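Local coordinates for protein uronate isomerase (Caulobacter crescentus, PDB 2Q01) that catalyses the isomerisation of D-glucuronate to D-fructuronate and of D-galacturonate to D-tagaturonate in the pentose and glucuronate interconversion pathway, at residues R398-V403 and Y410-F415; E370-A375 and T404-F409; F55-D60 and T94-A99; E131-E134 and D140-D143. All blocks are in the same frame, centred on the assembly; numbering follows the deposited sequence.

Contact 1 of 4, residues R398-V403 and Y410-F415; sequences RFREQV and YNTVGF. With K (potassium ion), chain E.
Val403 and Thr412 mark the nearest backbone approach, 8.9 Å between their CA atoms, a separation bridged by side chains where the middle of helix 393-407 lies against the loop that follows it. The fold is that of the TIM-barrel clan, and this helix comes after strand 381-383 of a parallel sheet; Asn411 in the loop forms backbone hydrogen bonds with Leu383 of that strand. Thr412 carries the loop's share of the contact. Its methyl CG2 stands 4.0 Å from CG1 of Val403 and meets the ring of Phe399 obliquely, 4.2 Å from CZ. Its hydroxyl is placed by chi1 of 73°, with OG1 between the backbone N and the carbonyl carbon, and has its stronger partner in the carbonyl O of Phe409. From the helix, Arg400 NH2 adds a weak but almost straight hydrogen bond to Thr412 OG1, at 3.3 Å with an N-H...O angle of 175°, the hydroxyl lying in the plane of the guanidinium at its edge. Phe399 CE1 lies over one face of that guanidinium, toward its rim, and Arg400 NE also has a long, weak ion pair with Asp436. Next to Thr412, the side chain of Asn411 is a metal ligand: its OD1 binds the potassium ion at 2.7 Å.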
loop_
_atom_site.group_PDB
_atom_site.type_symbol
_atom_site.label_atom_id
_atom_site.label_comp_id
_atom_site.label_asym_id
_atom_site.label_seq_id
_atom_site.Cartn_x
_atom_site.Cartn_y
_atom_site.Cartn_z
ATOM N N ARG B 398 5.838 9.151 -1.824
ATOM C CA ARG B 398 5.203 7.872 -2.170
ATOM C C ARG B 398 4.593 7.908 -3.570
ATOM O O ARG B 398 4.743 6.954 -4.332
ATOM C CB ARG B 398 4.156 7.475 -1.135
ATOM C CG ARG B 398 4.738 6.813 0.102
ATOM C CD ARG B 398 3.677 6.091 0.903
ATOM N NE ARG B 398 2.681 7.002 1.469
ATOM C CZ ARG B 398 2.768 7.564 2.672
ATOM N NH1 ARG B 398 1.802 8.374 3.098
ATOM N NH2 ARG B 398 3.819 7.326 3.450
ATOM N N PHE B 399 3.933 9.016 -3.900
ATOM C CA PHE B 399 3.461 9.266 -5.247
ATOM C C PHE B 399 4.602 9.100 -6.253
ATOM O O PHE B 399 4.509 8.253 -7.134
ATOM C CB PHE B 399 2.814 10.652 -5.346
ATOM C CG PHE B 399 2.347 11.010 -6.733
ATOM C CD1 PHE B 399 3.096 11.862 -7.539
ATOM C CD2 PHE B 399 1.160 10.495 -7.235
ATOM C CE1 PHE B 399 2.669 12.191 -8.824
ATOM C CE2 PHE B 399 0.724 10.823 -8.520
ATOM C CZ PHE B 399 1.479 11.667 -9.313
ATOM N N ARG B 400 5.681 9.868 -6.091
ATOM C CA ARG B 400 6.853 9.793 -6.985
ATOM C C ARG B 400 7.494 8.404 -7.052
ATOM O O ARG B 400 7.906 7.967 -8.123
ATOM C CB ARG B 400 7.920 10.836 -6.615
ATOM C CG ARG B 400 7.559 12.293 -6.927
ATOM C CD ARG B 400 7.356 12.558 -8.426
ATOM N NE ARG B 400 6.841 13.910 -8.663
ATOM C CZ ARG B 400 6.184 14.303 -9.755
ATOM N NH1 ARG B 400 5.760 15.558 -9.851
ATOM N NH2 ARG B 400 5.940 13.452 -10.749
ATOM N N GLU B 401 7.564 7.718 -5.912
ATOM C CA GLU B 401 8.098 6.353 -5.846
ATOM C C GLU B 401 7.211 5.295 -6.512
ATOM O O GLU B 401 7.709 4.270 -6.977
ATOM C CB GLU B 401 8.354 5.950 -4.397
ATOM C CG GLU B 401 9.580 6.593 -3.765
ATOM C CD GLU B 401 9.717 6.276 -2.281
ATOM O OE1 GLU B 401 8.861 5.542 -1.735
ATOM O OE2 GLU B 401 10.686 6.764 -1.660
ATOM N N GLN B 402 5.904 5.537 -6.558
ATOM C CA GLN B 402 4.955 4.520 -7.036
ATOM C C GLN B 402 4.419 4.737 -8.457
ATOM O O GLN B 402 3.955 3.797 -9.094
ATOM C CB GLN B 402 3.812 4.339 -6.032
ATOM C CG GLN B 402 4.213 3.455 -4.849
ATOM C CD GLN B 402 3.324 3.603 -3.632
ATOM O OE1 GLN B 402 3.739 3.281 -2.520
ATOM N NE2 GLN B 402 2.103 4.089 -3.829
ATOM N N VAL B 403 4.534 5.963 -8.950
ATOM C CA VAL B 403 3.918 6.386 -10.200
ATOM C C VAL B 403 4.918 6.519 -11.362
ATOM O O VAL B 403 4.579 6.232 -12.516
ATOM C CB VAL B 403 3.121 7.703 -9.948
ATOM C CG1 VAL B 403 3.159 8.669 -11.126
ATOM C CG2 VAL B 403 1.711 7.380 -9.518
ATOM N N TYR B 410 6.161 12.729 -17.513
ATOM C CA TYR B 410 5.499 13.577 -18.495
ATOM C C TYR B 410 4.021 13.237 -18.631
ATOM O O TYR B 410 3.283 13.900 -19.365
ATOM C CB TYR B 410 6.246 13.507 -19.825
ATOM C CG TYR B 410 7.680 13.982 -19.699
ATOM C CD1 TYR B 410 8.719 13.077 -19.480
ATOM C CD2 TYR B 410 7.995 15.338 -19.760
ATOM C CE1 TYR B 410 10.027 13.505 -19.341
ATOM C CE2 TYR B 410 9.309 15.777 -19.622
ATOM C CZ TYR B 410 10.315 14.852 -19.411
ATOM O OH TYR B 410 11.617 15.270 -19.277
ATOM N N ASN B 411 3.615 12.198 -17.900
ATOM C CA ASN B 411 2.225 11.821 -17.706
ATOM C C ASN B 411 1.685 12.324 -16.364
ATOM O O ASN B 411 0.618 11.897 -15.918
ATOM C CB ASN B 411 2.089 10.302 -17.765
ATOM C CG ASN B 411 2.091 9.770 -19.184
ATOM O OD1 ASN B 411 1.411 10.312 -20.060
ATOM N ND2 ASN B 411 2.798 8.678 -19.411
ATOM N N THR B 412 2.441 13.206 -15.716
ATOM C CA THR B 412 1.992 13.890 -14.503
ATOM C C THR B 412 1.828 15.391 -14.800
ATOM O O THR B 412 2.235 15.863 -15.864
ATOM C CB THR B 412 2.930 13.627 -13.283
ATOM O OG1 THR B 412 4.160 14.353 -13.433
ATOM C CG2 THR B 412 3.222 12.121 -13.112
ATOM N N VAL B 413 1.210 16.133 -13.881
ATOM C CA VAL B 413 0.850 17.537 -14.141
ATOM C C VAL B 413 1.514 18.539 -13.181
ATOM O O VAL B 413 1.155 19.718 -13.153
ATOM C CB VAL B 413 -0.703 17.751 -14.155
ATOM C CG1 VAL B 413 -1.360 16.854 -15.165
ATOM C CG2 VAL B 413 -1.320 17.520 -12.774
ATOM N N GLY B 414 2.485 18.071 -12.405
ATOM C CA GLY B 414 3.119 18.912 -11.401
ATOM C C GLY B 414 2.321 18.983 -10.111
ATOM O O GLY B 414 1.793 17.975 -9.641
ATOM N N PHE B 415 2.223 20.181 -9.545
ATOM C CA PHE B 415 1.657 20.371 -8.214
ATOM C C PHE B 415 0.543 21.414 -8.211
ATOM O O PHE B 415 0.641 22.441 -8.881
ATOM C CB PHE B 415 2.776 20.766 -7.226
ATOM C CG PHE B 415 2.288 21.113 -5.842
ATOM C CD1 PHE B 415 1.954 20.113 -4.935
ATOM C CD2 PHE B 415 2.175 22.446 -5.439
ATOM C CE1 PHE B 415 1.496 20.440 -3.654
ATOM C CE2 PHE B 415 1.717 22.776 -4.160
ATOM C CZ PHE B 415 1.385 21.774 -3.270
HETATM K K K E . -1.129 9.835 -20.861
HETATM O O HOH W 1 -0.906 12.122 -22.112
#

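Contact 2 of 4, residues E370-A375 and T404-F409; sequences ELAPLA and TETAGF. With K (potassium ion), chain E.
Ala372 and Ala407 bring two helices together so closely that their CA atoms are 4.8 Å apart, the nearest pair along helix 366-375 and the end of helix 393-407. These helices follow one another in the TIM-barrel fold, with strand 381-383 between them in sequence. The tight part consists of three small side chains. Ala372 CB lies 4.0 Å from Ala407 CB and 3.8 Å from Thr406 CB, methyl against methyl and methyl against branch point. Thr406 then reaches over the helix backbone: chi1 of -53° sets OG1 beside the backbone N and leaves CG2 anti to it, and this methyl settles 3.6 Å from Ala372 O and 3.7 Å from Pro373 N. That proline nitrogen bears no hydrogen, and the helix is kinked there for want of a bond to the turn before. The looser margin begins at the proline ring, whose CD is 4.4 Å from Thr406 CG2. Here Thr406 is partly exposed, and Arg71 of the second subunit packs on it and hydrogen-bonds through NH1 to Pro373 O. Beyond the alanines, Gly408 leaves the helical conformation with a phi of 77°. No hydrogen bond crosses between the two segments, so the direct contact between them is van der Waals packing, while polar work is done at the helix end: Ala375 O binds potassium at 2.9 Å, together with Asn411 OD1, a water, carbonyls of Tyr378 and Leu381, and Ser75 O of the second subunit, a shell of neutral oxygens suited to this ion.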
loop_
_atom_site.group_PDB
_atom_site.type_symbol
_atom_site.label_atom_id
_atom_site.label_comp_id
_atom_site.label_asym_id
_atom_site.label_seq_id
_atom_site.Cartn_x
_atom_site.Cartn_y
_atom_site.Cartn_z
ATOM N N GLU B 370 -3.281 0.880 -10.527
ATOM C CA GLU B 370 -4.283 1.250 -11.515
ATOM C C GLU B 370 -3.944 2.519 -12.276
ATOM O O GLU B 370 -3.970 2.522 -13.500
ATOM C CB GLU B 370 -5.659 1.384 -10.851
ATOM C CG GLU B 370 -6.060 0.172 -10.012
ATOM C CD GLU B 370 -7.517 0.173 -9.602
ATOM O OE1 GLU B 370 -8.214 1.182 -9.839
ATOM O OE2 GLU B 370 -7.965 -0.849 -9.042
ATOM N N LEU B 371 -3.624 3.584 -11.543
ATOM C CA LEU B 371 -3.452 4.923 -12.110
ATOM C C LEU B 371 -2.284 5.063 -13.074
ATOM O O LEU B 371 -2.464 5.556 -14.188
ATOM C CB LEU B 371 -3.335 5.968 -11.003
ATOM C CG LEU B 371 -4.573 6.332 -10.177
ATOM C CD1 LEU B 371 -4.190 7.403 -9.168
ATOM C CD2 LEU B 371 -5.702 6.826 -11.059
ATOM N N ALA B 372 -1.095 4.637 -12.653
ATOM C CA ALA B 372 0.077 4.703 -13.520
ATOM C C ALA B 372 -0.006 3.796 -14.762
ATOM O O ALA B 372 0.312 4.267 -15.858
ATOM C CB ALA B 372 1.385 4.484 -12.736
ATOM N N PRO B 373 -0.420 2.506 -14.605
ATOM C CA PRO B 373 -0.718 1.679 -15.791
ATOM C C PRO B 373 -1.720 2.278 -16.784
ATOM O O PRO B 373 -1.530 2.145 -17.991
ATOM C CB PRO B 373 -1.275 0.396 -15.181
ATOM C CG PRO B 373 -0.553 0.293 -13.872
ATOM C CD PRO B 373 -0.566 1.704 -13.369
ATOM N N LEU B 374 -2.766 2.925 -16.276
ATOM C CA LEU B 374 -3.755 3.591 -17.117
ATOM C C LEU B 374 -3.172 4.827 -17.791
ATOM O O LEU B 374 -3.336 5.025 -18.997
ATOM C CB LEU B 374 -5.011 3.967 -16.305
ATOM C CG LEU B 374 -6.063 2.892 -16.005
ATOM C CD1 LEU B 374 -7.077 3.427 -14.999
ATOM C CD2 LEU B 374 -6.774 2.406 -17.260
ATOM N N ALA B 375 -2.493 5.656 -17.005
ATOM C CA ALA B 375 -1.952 6.919 -17.506
ATOM C C ALA B 375 -0.690 6.739 -18.335
ATOM O O ALA B 375 -0.387 7.586 -19.181
ATOM C CB ALA B 375 -1.714 7.895 -16.382
ATOM N N THR B 404 6.147 6.922 -11.039
ATOM C CA THR B 404 7.165 7.285 -12.034
ATOM C C THR B 404 7.544 6.148 -12.987
ATOM O O THR B 404 7.659 6.349 -14.195
ATOM C CB THR B 404 8.441 7.806 -11.336
ATOM O OG1 THR B 404 8.105 8.928 -10.516
ATOM C CG2 THR B 404 9.497 8.227 -12.341
ATOM N N GLU B 405 7.717 4.953 -12.444
ATOM C CA GLU B 405 8.221 3.828 -13.231
ATOM C C GLU B 405 7.331 3.373 -14.398
ATOM O O GLU B 405 7.836 2.917 -15.424
ATOM C CB GLU B 405 8.624 2.684 -12.309
ATOM C CG GLU B 405 9.848 3.071 -11.472
ATOM C CD GLU B 405 10.130 2.126 -10.331
ATOM O OE1 GLU B 405 9.165 1.674 -9.676
ATOM O OE2 GLU B 405 11.322 1.825 -10.100
ATOM N N THR B 406 6.018 3.538 -14.254
ATOM C CA THR B 406 5.079 3.207 -15.327
ATOM C C THR B 406 4.596 4.438 -16.110
ATOM O O THR B 406 4.588 4.433 -17.341
ATOM C CB THR B 406 3.883 2.406 -14.794
ATOM O OG1 THR B 406 4.366 1.278 -14.054
ATOM C CG2 THR B 406 3.024 1.915 -15.926
ATOM N N ALA B 407 4.205 5.490 -15.397
ATOM C CA ALA B 407 3.693 6.696 -16.041
ATOM C C ALA B 407 4.796 7.631 -16.547
ATOM O O ALA B 407 4.596 8.384 -17.498
ATOM C CB ALA B 407 2.744 7.441 -15.101
ATOM N N GLY B 408 5.965 7.582 -15.918
ATOM C CA GLY B 408 7.012 8.545 -16.204
ATOM C C GLY B 408 6.687 9.856 -15.533
ATOM O O GLY B 408 5.809 9.917 -14.669
ATOM N N PHE B 409 7.398 10.906 -15.929
ATOM C CA PHE B 409 7.182 12.238 -15.375
ATOM C C PHE B 409 6.237 13.067 -16.232
ATOM O O PHE B 409 5.586 13.989 -15.741
ATOM C CB PHE B 409 8.507 12.981 -15.253
ATOM C CG PHE B 409 9.411 12.450 -14.177
ATOM C CD1 PHE B 409 9.222 12.813 -12.846
ATOM C CD2 PHE B 409 10.462 11.602 -14.497
ATOM C CE1 PHE B 409 10.064 12.331 -11.849
ATOM C CE2 PHE B 409 11.314 11.120 -13.510
ATOM C CZ PHE B 409 11.115 11.483 -12.184
HETATM K K K E . -1.129 9.835 -20.861
HETATM O O HOH W 1 -0.906 12.122 -22.112
#

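Contact 3 of 4, residues F55-D60 and T94-A99; sequences FQDATD and TDPREA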
loop_
_atom_site.group_PDB
_atom_site.type_symbol
_atom_site.label_atom_id
_atom_site.label_comp_id
_atom_site.label_asym_id
_atom_site.label_seq_id
_atom_site.Cartn_x
_atom_site.Cartn_y
_atom_site.Cartn_z
ATOM N N PHE B 55 -7.597 41.366 5.662
ATOM C CA PHE B 55 -8.012 40.346 6.623
ATOM C C PHE B 55 -8.000 40.953 8.030
ATOM O O PHE B 55 -7.336 41.972 8.269
ATOM C CB PHE B 55 -7.094 39.121 6.547
ATOM C CG PHE B 55 -6.964 38.537 5.160
ATOM C CD1 PHE B 55 -7.956 37.707 4.639
ATOM C CD2 PHE B 55 -5.841 38.809 4.378
ATOM C CE1 PHE B 55 -7.836 37.160 3.356
ATOM C CE2 PHE B 55 -5.712 38.268 3.092
ATOM C CZ PHE B 55 -6.710 37.442 2.583
ATOM N N GLN B 56 -8.728 40.343 8.961
ATOM C CA GLN B 56 -8.911 40.965 10.276
ATOM C C GLN B 56 -8.100 40.369 11.437
ATOM O O GLN B 56 -7.441 41.110 12.167
ATOM C CB GLN B 56 -10.401 41.083 10.636
ATOM C CG GLN B 56 -11.247 39.857 10.321
ATOM C CD GLN B 56 -12.660 39.971 10.864
ATOM O OE1 GLN B 56 -13.616 40.141 10.107
ATOM N NE2 GLN B 56 -12.797 39.885 12.183
ATOM N N ASP B 57 -8.141 39.047 11.598
ATOM C CA ASP B 57 -7.543 38.376 12.756
ATOM C C ASP B 57 -6.517 37.330 12.358
ATOM O O ASP B 57 -6.495 36.872 11.219
ATOM C CB ASP B 57 -8.627 37.672 13.589
ATOM C CG ASP B 57 -9.576 38.636 14.274
ATOM O OD1 ASP B 57 -9.169 39.779 14.584
ATOM O OD2 ASP B 57 -10.736 38.236 14.518
ATOM N N ALA B 58 -5.685 36.939 13.320
ATOM C CA ALA B 58 -4.847 35.751 13.197
ATOM C C ALA B 58 -5.733 34.509 13.191
ATOM O O ALA B 58 -5.428 33.522 12.523
ATOM C CB ALA B 58 -3.863 35.684 14.347
ATOM N N THR B 59 -6.831 34.576 13.942
ATOM C CA THR B 59 -7.810 33.499 14.019
ATOM C C THR B 59 -8.621 33.377 12.723
ATOM O O THR B 59 -8.745 32.283 12.168
ATOM C CB THR B 59 -8.724 33.696 15.243
ATOM O OG1 THR B 59 -7.921 33.645 16.428
ATOM C CG2 THR B 59 -9.794 32.614 15.322
ATOM N N ASP B 60 -9.138 34.500 12.231
ATOM C CA ASP B 60 -9.952 34.512 11.012
ATOM C C ASP B 60 -9.207 34.145 9.731
ATOM O O ASP B 60 -9.825 33.729 8.754
ATOM C CB ASP B 60 -10.654 35.860 10.841
ATOM C CG ASP B 60 -12.097 35.818 11.292
ATOM O OD1 ASP B 60 -12.982 36.093 10.453
ATOM O OD2 ASP B 60 -12.349 35.491 12.476
ATOM N N THR B 94 -17.229 33.601 20.958
ATOM C CA THR B 94 -15.927 33.592 21.634
ATOM C C THR B 94 -14.948 34.655 21.116
ATOM O O THR B 94 -15.033 35.092 19.970
ATOM C CB THR B 94 -15.267 32.187 21.608
ATOM O OG1 THR B 94 -15.262 31.674 20.272
ATOM C CG2 THR B 94 -16.023 31.222 22.525
ATOM N N ASP B 95 -14.039 35.070 21.997
ATOM C CA ASP B 95 -13.012 36.067 21.701
ATOM C C ASP B 95 -11.951 35.471 20.762
ATOM O O ASP B 95 -11.404 34.404 21.063
ATOM C CB ASP B 95 -12.367 36.516 23.022
ATOM C CG ASP B 95 -11.589 37.819 22.902
ATOM O OD1 ASP B 95 -10.599 37.981 23.646
ATOM O OD2 ASP B 95 -11.965 38.690 22.091
ATOM N N PRO B 96 -11.674 36.143 19.617
ATOM C CA PRO B 96 -10.638 35.708 18.669
ATOM C C PRO B 96 -9.270 35.483 19.309
ATOM O O PRO B 96 -8.537 34.592 18.884
ATOM C CB PRO B 96 -10.565 36.869 17.673
ATOM C CG PRO B 96 -11.912 37.452 17.697
ATOM C CD PRO B 96 -12.359 37.355 19.129
ATOM N N ARG B 97 -8.947 36.282 20.325
ATOM C CA ARG B 97 -7.704 36.141 21.073
ATOM C C ARG B 97 -7.698 34.842 21.868
ATOM O O ARG B 97 -6.683 34.142 21.910
ATOM C CB ARG B 97 -7.515 37.334 22.009
ATOM C CG ARG B 97 -6.085 37.576 22.450
ATOM C CD ARG B 97 -6.029 38.730 23.431
ATOM N NE ARG B 97 -4.821 39.527 23.254
ATOM C CZ ARG B 97 -4.746 40.623 22.503
ATOM N NH1 ARG B 97 -3.600 41.278 22.404
ATOM N NH2 ARG B 97 -5.814 41.069 21.854
ATOM N N GLU B 98 -8.834 34.520 22.484
ATOM C CA GLU B 98 -8.973 33.284 23.254
ATOM C C GLU B 98 -8.984 32.041 22.368
ATOM O O GLU B 98 -8.471 30.995 22.764
ATOM C CB GLU B 98 -10.217 33.317 24.152
ATOM C CG GLU B 98 -10.041 34.108 25.455
ATOM C CD GLU B 98 -8.942 33.559 26.369
ATOM O OE1 GLU B 98 -8.250 34.375 27.010
ATOM O OE2 GLU B 98 -8.767 32.322 26.452
ATOM N N ALA B 99 -9.572 32.162 21.178
ATOM C CA ALA B 99 -9.533 31.098 20.176
ATOM C C ALA B 99 -8.093 30.777 19.778
ATOM O O ALA B 99 -7.700 29.608 19.738
ATOM C CB ALA B 99 -10.364 31.480 18.952
#
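Thr59 and Pro96 join the first turns of two helices, 58-63 and 96-105, with 5.9 Å between their CA atoms. The bond between them runs from the Thr59 hydroxyl to the backbone: OG1 donates to Pro96 O at 2.7 Å. The hydroxyl comes in at a C=O...O angle of 135° and is tilted 27° from the carbonyl plane. Chi1 of -62° sends the two branches of Thr59 to different partners, OG1 beside its own backbone N and meeting the proline carbonyl, CG2 beside the carbonyl carbon and against Ala99, whose CB is 3.8 Å from it. Both helices belong to the long run of helices and loops between strands 37-39 and 165-169, which are neighbours in a parallel sheet of the TIM-barrel fold. A valine in place of Thr59 lacks the hydroxyl, and Pro96 O would probably lose this donor from helix 58-63. Phe142 of helix 138-149 lies against both Thr59 and Pro96. Before the turn, Asp57 crosses the proline ring at a slant, its OD2 3.4 Å from Pro96 CB and 3.5 Å from Pro96 CG, a packing contact of a carboxylate oxygen with ring carbons. Asp95 is at the N-cap position of helix 96-105, though its side chain makes no capping bond; Ala99 N bonds to Asp95 O in the first turn.

Contact 4 of 4, residues E131-E134 and D140-D143; sequences EFLE and DYFD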
loop_
_atom_site.group_PDB
_atom_site.type_symbol
_atom_site.label_atom_id
_atom_site.label_comp_id
_atom_site.label_asym_id
_atom_site.label_seq_id
_atom_site.Cartn_x
_atom_site.Cartn_y
_atom_site.Cartn_z
ATOM N N GLU B 131 10.568 33.481 17.495
ATOM C CA GLU B 131 10.311 32.516 18.567
ATOM C C GLU B 131 9.213 31.532 18.163
ATOM O O GLU B 131 8.319 31.875 17.392
ATOM C CB GLU B 131 9.924 33.238 19.859
ATOM C CG GLU B 131 11.017 34.129 20.438
ATOM C CD GLU B 131 10.463 35.321 21.205
ATOM O OE1 GLU B 131 9.349 35.220 21.768
ATOM O OE2 GLU B 131 11.146 36.366 21.244
ATOM N N PHE B 132 9.297 30.312 18.690
ATOM C CA PHE B 132 8.337 29.252 18.398
ATOM C C PHE B 132 7.045 29.482 19.171
ATOM O O PHE B 132 7.076 29.904 20.332
ATOM C CB PHE B 132 8.930 27.895 18.780
ATOM C CG PHE B 132 8.319 26.730 18.056
ATOM C CD1 PHE B 132 8.851 26.290 16.848
ATOM C CD2 PHE B 132 7.224 26.053 18.590
ATOM C CE1 PHE B 132 8.294 25.206 16.175
ATOM C CE2 PHE B 132 6.658 24.969 17.924
ATOM C CZ PHE B 132 7.195 24.546 16.714
ATOM N N LEU B 133 5.925 29.193 18.516
ATOM C CA LEU B 133 4.605 29.363 19.107
ATOM C C LEU B 133 4.413 28.458 20.316
ATOM O O LEU B 133 4.611 27.245 20.242
ATOM C CB LEU B 133 3.515 29.092 18.069
ATOM C CG LEU B 133 2.339 30.072 18.049
ATOM C CD1 LEU B 133 1.117 29.432 17.409
ATOM C CD2 LEU B 133 2.021 30.559 19.454
ATOM N N GLU B 134 4.027 29.068 21.429
ATOM C CA GLU B 134 3.679 28.340 22.647
ATOM C C GLU B 134 2.492 29.011 23.333
ATOM O O GLU B 134 1.925 29.969 22.802
ATOM C CB GLU B 134 4.879 28.292 23.598
ATOM C CG GLU B 134 5.933 27.250 23.230
ATOM C CD GLU B 134 7.242 27.429 23.983
ATOM O OE1 GLU B 134 8.222 26.735 23.634
ATOM O OE2 GLU B 134 7.295 28.262 24.916
ATOM N N ASP B 140 1.501 37.508 21.978
ATOM C CA ASP B 140 2.469 38.237 21.171
ATOM C C ASP B 140 2.279 37.918 19.690
ATOM O O ASP B 140 2.305 38.823 18.860
ATOM C CB ASP B 140 3.900 37.926 21.624
ATOM C CG ASP B 140 4.946 38.707 20.840
ATOM O OD1 ASP B 140 4.852 39.952 20.780
ATOM O OD2 ASP B 140 5.868 38.069 20.289
ATOM N N TYR B 141 2.073 36.636 19.378
ATOM C CA TYR B 141 1.764 36.186 18.014
ATOM C C TYR B 141 0.483 36.809 17.468
ATOM O O TYR B 141 0.463 37.279 16.332
ATOM C CB TYR B 141 1.622 34.666 17.962
ATOM C CG TYR B 141 2.814 33.917 17.418
ATOM C CD1 TYR B 141 3.888 33.578 18.241
ATOM C CD2 TYR B 141 2.854 33.514 16.084
ATOM C CE1 TYR B 141 4.981 32.872 17.745
ATOM C CE2 TYR B 141 3.942 32.808 15.581
ATOM C CZ TYR B 141 5.003 32.490 16.416
ATOM O OH TYR B 141 6.080 31.790 15.924
ATOM N N PHE B 142 -0.572 36.819 18.287
ATOM C CA PHE B 142 -1.892 37.280 17.854
ATOM C C PHE B 142 -1.874 38.717 17.360
ATOM O O PHE B 142 -2.167 38.969 16.191
ATOM C CB PHE B 142 -2.947 37.114 18.960
ATOM C CG PHE B 142 -4.346 37.455 18.511
ATOM C CD1 PHE B 142 -4.908 38.695 18.803
ATOM C CD2 PHE B 142 -5.095 36.540 17.777
ATOM C CE1 PHE B 142 -6.197 39.015 18.374
ATOM C CE2 PHE B 142 -6.384 36.848 17.351
ATOM C CZ PHE B 142 -6.933 38.089 17.647
ATOM N N ASP B 143 -1.512 39.645 18.243
ATOM C CA ASP B 143 -1.589 41.068 17.912
ATOM C C ASP B 143 -0.499 41.563 16.958
ATOM O O ASP B 143 -0.678 42.596 16.319
ATOM C CB ASP B 143 -1.711 41.950 19.168
ATOM C CG ASP B 143 -0.754 41.549 20.275
ATOM O OD1 ASP B 143 -1.194 41.499 21.442
ATOM O OD2 ASP B 143 0.434 41.282 19.989
#
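Helix 138-149 meets the preceding loop chiefly through Tyr141, which packs on Leu133 and bonds to Glu131, but Asp140 comes first in sequence. Its OD2 is 4.7 Å from Glu131 OE1, two carboxylates, probably both charged, near each other at the exposed margin without contact. Tyr141 next sends its ring into the loop. The phenol OH donates to Glu131 O at 2.7 Å, the C=O...O angle of 161° placing the donor close to the axis of the carbonyl, whose oxygen lies near the plane of the ring at its edge. Leu133 covers one face: CG sits 3.7 Å from the ring centroid and only 4° off the normal, a CH-pi contact, with Leu133 CD2 3.8 Å from Tyr141 CD1. Through this side chain the loop folds back on the helix that follows it, within the run of helices and loops between strands 37-39 and 165-169. Phe129 also stacks with the ring and Phe123 meets it edge-to-face. A phenylalanine at Tyr141 keeps the ring but has no hydroxyl, and Glu131 O would probably be left without this donor. Phe142 packs on Ala58 of helix 58-63, and Asp143 forms a salt bridge through OD1 with Arg97 NH1.

How the contacts relate
From the N terminus, contact 3 comes first and closes a loop of some thirty residues between helices 58-63 and 96-105. Contact 4 follows in series as a short return of the loop 131-134 onto helix 138-149. The two adjoin, centres 13 Å apart, and helix 138-149 ties them together by a salt bridge and an aromatic ring. Far on in the sequence, contact 2 opens at 370-375, contact 1 opens at 398-403, and only then do their second segments arrive, so the two loops cross. Both use helix 393-407, and both supply ligands to one potassium ion at the boundary with the second subunit. Contact 1 lies about 38 Å from contact 3, centre to centre, across the chain's middle.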